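PDB 6PNR: alpha-glucosidase from [Eubacterium] rectale, which probably hydrolyses alpha-linked sulfoquinovosides, releasing the sulfoquinovose head group derived from sulfolipids, as a family 31 glycoside hydrolase. Local coordinates for residues Q2-V5 against F10-F13; T68-F73 against I78-C83. All coordinates share one frame; numbering follows the deposited sequence.

Contact 1 of 2, residues Q2-V5 against F10-F13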
loop_
_atom_site.group_PDB
_atom_site.type_symbol
_atom_site.label_atom_id
_atom_site.label_comp_id
_atom_site.label_asym_id
_atom_site.label_seq_id
_atom_site.Cartn_x
_atom_site.Cartn_y
_atom_site.Cartn_z
ATOM N N GLN A 2 -21.504 16.851 32.063
ATOM C CA GLN A 2 -20.898 17.316 33.302
ATOM C C GLN A 2 -19.379 17.208 33.236
ATOM O O GLN A 2 -18.833 16.243 32.689
ATOM C CB GLN A 2 -21.429 16.529 34.509
ATOM C CG GLN A 2 -21.078 15.048 34.503
ATOM C CD GLN A 2 -21.606 14.303 35.720
ATOM O OE1 GLN A 2 -22.405 14.835 36.494
ATOM N NE2 GLN A 2 -21.159 13.059 35.892
ATOM N N ILE A 3 -18.709 18.212 33.796
ATOM C CA ILE A 3 -17.255 18.270 33.884
ATOM C C ILE A 3 -16.835 17.872 35.291
ATOM O O ILE A 3 -17.471 18.268 36.278
ATOM C CB ILE A 3 -16.743 19.682 33.545
ATOM C CG1 ILE A 3 -17.036 20.034 32.087
ATOM C CG2 ILE A 3 -15.257 19.830 33.876
ATOM C CD1 ILE A 3 -16.478 21.381 31.672
ATOM N N LYS A 4 -15.777 17.073 35.386
ATOM C CA LYS A 4 -15.024 16.895 36.620
ATOM C C LYS A 4 -13.594 17.324 36.345
ATOM O O LYS A 4 -12.994 16.892 35.357
ATOM C CB LYS A 4 -15.063 15.446 37.114
ATOM C CG LYS A 4 -16.434 14.970 37.554
ATOM C CD LYS A 4 -16.390 13.513 37.963
ATOM C CE LYS A 4 -17.768 12.998 38.337
ATOM N NZ LYS A 4 -17.746 11.534 38.623
ATOM N N VAL A 5 -13.056 18.189 37.196
ATOM C CA VAL A 5 -11.707 18.696 36.971
ATOM C C VAL A 5 -11.079 19.066 38.306
ATOM O O VAL A 5 -11.712 19.710 39.148
ATOM C CB VAL A 5 -11.711 19.894 36.000
ATOM C CG1 VAL A 5 -12.690 20.962 36.466
ATOM C CG2 VAL A 5 -10.307 20.459 35.836
ATOM N N PHE A 10 -8.733 16.133 34.071
ATOM C CA PHE A 10 -9.948 16.688 33.499
ATOM C C PHE A 10 -10.812 15.546 32.982
ATOM O O PHE A 10 -10.293 14.553 32.463
ATOM C CB PHE A 10 -9.622 17.676 32.371
ATOM C CG PHE A 10 -10.784 17.972 31.473
ATOM C CD1 PHE A 10 -11.760 18.868 31.857
ATOM C CD2 PHE A 10 -10.902 17.348 30.242
ATOM C CE1 PHE A 10 -12.839 19.137 31.034
ATOM C CE2 PHE A 10 -11.976 17.610 29.417
ATOM C CZ PHE A 10 -12.948 18.508 29.815
ATOM N N GLN A 11 -12.128 15.681 33.134
ATOM C CA GLN A 11 -13.056 14.651 32.690
ATOM C C GLN A 11 -14.336 15.296 32.183
ATOM O O GLN A 11 -14.780 16.324 32.707
ATOM C CB GLN A 11 -13.402 13.663 33.811
ATOM C CG GLN A 11 -12.284 12.715 34.210
ATOM C CD GLN A 11 -12.710 11.756 35.310
ATOM O OE1 GLN A 11 -12.572 10.537 35.176
ATOM N NE2 GLN A 11 -13.232 12.305 36.406
ATOM N N LEU A 12 -14.938 14.668 31.171
ATOM C CA LEU A 12 -16.225 15.096 30.640
ATOM C C LEU A 12 -17.110 13.874 30.459
ATOM O O LEU A 12 -16.685 12.884 29.852
ATOM C CB LEU A 12 -16.067 15.835 29.305
ATOM C CG LEU A 12 -17.376 16.222 28.606
ATOM C CD1 LEU A 12 -18.182 17.177 29.477
ATOM C CD2 LEU A 12 -17.123 16.828 27.221
ATOM N N PHE A 13 -18.342 13.956 30.958
ATOM C CA PHE A 13 -19.295 12.858 30.907
ATOM C C PHE A 13 -20.497 13.219 30.041
ATOM O O PHE A 13 -20.900 14.383 29.954
ATOM C CB PHE A 13 -19.778 12.476 32.317
ATOM C CG PHE A 13 -18.692 11.943 33.200
ATOM C CD1 PHE A 13 -17.772 12.803 33.786
ATOM C CD2 PHE A 13 -18.578 10.581 33.434
ATOM C CE1 PHE A 13 -16.753 12.316 34.591
ATOM C CE2 PHE A 13 -17.560 10.081 34.241
ATOM C CZ PHE A 13 -16.646 10.953 34.819
#
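Ile3 lays its CG2 methyl against CE1 of the Phe10 ring (3.8 Å) in the N-terminal beta hairpin, where strands 2-5 and 10-13 run antiparallel, their axes at 163°. On that same inner face Val5 CB meets the edge of the Phe10 ring, and CG1 of Ile3 lies 4.0 Å from Leu12 CD1. The other face is built on Phe13. Lys4, stretched out from a CG anti to its carbonyl carbon (chi1 -66°), passes obliquely beside this ring, its CD 3.6 Å from Phe13 CE1, while its CB and CD also pack on NE2 of Gln11. Gln2 takes the crowded position for CG, between backbone N and carbonyl carbon (chi1 64°); that brings CG to 3.6 Å from Phe13 CB, and the amide farther out stands almost perpendicular to the ring. Between the faces, Lys4 and Gln11 bond N to O in both directions, and His22 and Leu20 continue the sheet beyond strand 10-13. The Gln2 carbonyl O has two neighbours on strand 10-13: Phe13 N donates to it at 2.9 Å, and the Leu12 CD1 methyl touches it at 3.4 Å.

Contact 2 of 2, residues T68-F73 against I78-C83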
loop_
_atom_site.group_PDB
_atom_site.type_symbol
_atom_site.label_atom_id
_atom_site.label_comp_id
_atom_site.label_asym_id
_atom_site.label_seq_id
_atom_site.Cartn_x
_atom_site.Cartn_y
_atom_site.Cartn_z
ATOM N N THR A 68 -16.448 28.916 32.263
ATOM C CA THR A 68 -15.363 28.340 31.488
ATOM C C THR A 68 -14.380 27.607 32.391
ATOM O O THR A 68 -14.238 27.923 33.576
ATOM C CB THR A 68 -14.616 29.422 30.689
ATOM O OG1 THR A 68 -13.658 30.061 31.534
ATOM C CG2 THR A 68 -15.586 30.478 30.171
ATOM N N VAL A 69 -13.716 26.609 31.814
ATOM C CA VAL A 69 -12.595 25.912 32.436
ATOM C C VAL A 69 -11.410 26.065 31.501
ATOM O O VAL A 69 -11.503 25.715 30.317
ATOM C CB VAL A 69 -12.908 24.429 32.689
ATOM C CG1 VAL A 69 -11.642 23.677 33.105
ATOM C CG2 VAL A 69 -14.002 24.282 33.744
ATOM N N ARG A 70 -10.308 26.599 32.015
ATOM C CA ARG A 70 -9.110 26.818 31.219
ATOM C C ARG A 70 -8.044 25.801 31.620
ATOM O O ARG A 70 -7.623 25.762 32.782
ATOM C CB ARG A 70 -8.590 28.249 31.378
ATOM C CG ARG A 70 -7.346 28.532 30.525
ATOM C CD ARG A 70 -6.710 29.897 30.799
ATOM N NE ARG A 70 -7.545 31.010 30.352
ATOM C CZ ARG A 70 -8.207 31.827 31.167
ATOM N NH1 ARG A 70 -8.128 31.664 32.482
ATOM N NH2 ARG A 70 -8.944 32.812 30.671
ATOM N N LEU A 71 -7.619 24.975 30.660
ATOM C CA LEU A 71 -6.545 24.008 30.851
ATOM C C LEU A 71 -5.304 24.513 30.123
ATOM O O LEU A 71 -5.312 24.647 28.893
ATOM C CB LEU A 71 -6.943 22.626 30.329
ATOM C CG LEU A 71 -8.301 22.044 30.731
ATOM C CD1 LEU A 71 -8.487 20.681 30.094
ATOM C CD2 LEU A 71 -8.447 21.940 32.238
ATOM N N CYS A 72 -4.248 24.803 30.881
ATOM C CA CYS A 72 -2.954 25.177 30.321
ATOM C C CYS A 72 -2.062 23.945 30.243
ATOM O O CYS A 72 -1.951 23.191 31.218
ATOM C CB CYS A 72 -2.286 26.265 31.165
ATOM S SG CYS A 72 -3.315 27.741 31.391
ATOM N N PHE A 73 -1.442 23.738 29.080
ATOM C CA PHE A 73 -0.573 22.591 28.812
ATOM C C PHE A 73 0.802 23.141 28.491
ATOM O O PHE A 73 1.144 23.330 27.320
ATOM C CB PHE A 73 -1.094 21.730 27.666
ATOM C CG PHE A 73 -2.422 21.106 27.925
ATOM C CD1 PHE A 73 -2.516 19.916 28.625
ATOM C CD2 PHE A 73 -3.581 21.695 27.445
ATOM C CE1 PHE A 73 -3.752 19.333 28.862
ATOM C CE2 PHE A 73 -4.803 21.118 27.667
ATOM C CZ PHE A 73 -4.899 19.935 28.381
ATOM N N ILE A 78 -3.402 26.130 25.135
ATOM C CA ILE A 78 -4.403 26.505 26.127
ATOM C C ILE A 78 -5.768 26.108 25.585
ATOM O O ILE A 78 -6.121 26.483 24.461
ATOM C CB ILE A 78 -4.361 28.011 26.450
ATOM C CG1 ILE A 78 -2.972 28.409 26.957
ATOM C CG2 ILE A 78 -5.450 28.358 27.459
ATOM C CD1 ILE A 78 -2.769 29.907 27.081
ATOM N N ALA A 79 -6.532 25.351 26.377
ATOM C CA ALA A 79 -7.863 24.899 25.985
ATOM C C ALA A 79 -8.904 25.530 26.895
ATOM O O ALA A 79 -8.823 25.390 28.120
ATOM C CB ALA A 79 -7.974 23.376 26.041
ATOM N N LYS A 80 -9.882 26.211 26.289
ATOM C CA LYS A 80 -10.996 26.841 26.989
ATOM C C LYS A 80 -12.254 26.012 26.761
ATOM O O LYS A 80 -12.742 25.915 25.628
ATOM C CB LYS A 80 -11.226 28.269 26.495
ATOM C CG LYS A 80 -10.376 29.355 27.140
ATOM C CD LYS A 80 -11.123 30.699 27.080
ATOM C CE LYS A 80 -10.206 31.875 26.716
ATOM N NZ LYS A 80 -9.169 32.169 27.749
ATOM N N ILE A 81 -12.782 25.433 27.833
ATOM C CA ILE A 81 -13.899 24.500 27.778
ATOM C C ILE A 81 -15.129 25.175 28.371
ATOM O O ILE A 81 -15.091 25.659 29.508
ATOM C CB ILE A 81 -13.559 23.208 28.534
ATOM C CG1 ILE A 81 -12.233 22.653 28.005
ATOM C CG2 ILE A 81 -14.701 22.197 28.437
ATOM C CD1 ILE A 81 -11.692 21.500 28.784
ATOM N N LYS A 82 -16.218 25.210 27.606
ATOM C CA LYS A 82 -17.469 25.830 28.036
ATOM C C LYS A 82 -18.619 24.877 27.755
ATOM O O LYS A 82 -18.786 24.436 26.616
ATOM C CB LYS A 82 -17.683 27.162 27.315
ATOM C CG LYS A 82 -16.757 28.248 27.813
ATOM C CD LYS A 82 -15.989 28.940 26.700
ATOM C CE LYS A 82 -16.734 30.145 26.150
ATOM N NZ LYS A 82 -15.888 30.909 25.183
ATOM N N CYS A 83 -19.418 24.566 28.775
ATOM C CA CYS A 83 -20.429 23.524 28.638
ATOM C C CYS A 83 -21.819 24.025 29.006
ATOM O O CYS A 83 -21.986 25.027 29.704
ATOM C CB CYS A 83 -20.083 22.297 29.482
ATOM S SG CYS A 83 -18.758 21.290 28.766
#
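Leu71 and Ile81 meet obliquely through their CD1 methyls, 3.6 Å apart, on the buried face of an antiparallel beta hairpin. Beside them Phe73 turns its ring edge, at CE2, to the Ala79 methyl, CB, 4.2 Å away. Two hydrogen-bonded pairs tie the backbones: Val69 with Ile81 and Leu71 with Ala79 each exchange two N-H to O bonds, all close to straight; the Leu71 N to Ala79 O bond measures 2.8 Å.

On the more exposed face, Arg70, Lys80 and Ile78 stand side by side. The aliphatic part of Arg70 leans on Ile78, CG to CG2 at 3.6 Å, before the chain bends at chi3 (-69°). Lys80, itself bent at its last two torsions, brings NZ into the guanidinium plane at its edge, 3.0 Å from Arg70 NH2. Both groups are donors, so no hydrogen bond joins them, and the proximity would be unfavourable if both are charged. Replacing Arg70 with an alanine would probably open a gap beside Ile78 CG2, which would lose the CG and CD methylenes that pack on it. At the far end Thr68 CG2 presses on Lys82 CG at 3.5 Å, tighter than usual for two carbons, while Thr68 OG1 is hydrogen-bonded to Thr65.

Further out, Phe73 packs edge-to-face with His22, and Cys83 forms a disulfide with Cys88 across the next turn. The hairpin lies within a larger antiparallel sheet: strand 61-64 pairs with 68-73 through Arg70 and Cys72, strand 87-94 pairs with 77-83 through Ile78 and Lys80, and Phe10 of strand 10-14 covers Leu71 and Ile81.

Overall arrangement
Contacts 1 and 2 follow one another along the chain, and their centres lie 11 Å apart, about 35 and 34 Å from the centre of the chain. They belong to different antiparallel sheets: the hairpin of contact 1 is part of a small one completed by strand 17-22, that of contact 2 part of a larger one. The two sheets pack face to face. Phe10 bridges them, its CZ 3.4 Å from Ile81 CD1 and its CG 3.8 Å from Leu71 CD1, and Ile3 CD1 adds contacts to Cys83 SG and Ile81 CG2. Together they join two sheets of the N-terminal beta region, remote from the inhibitor pocket in the catalytic TIM barrel.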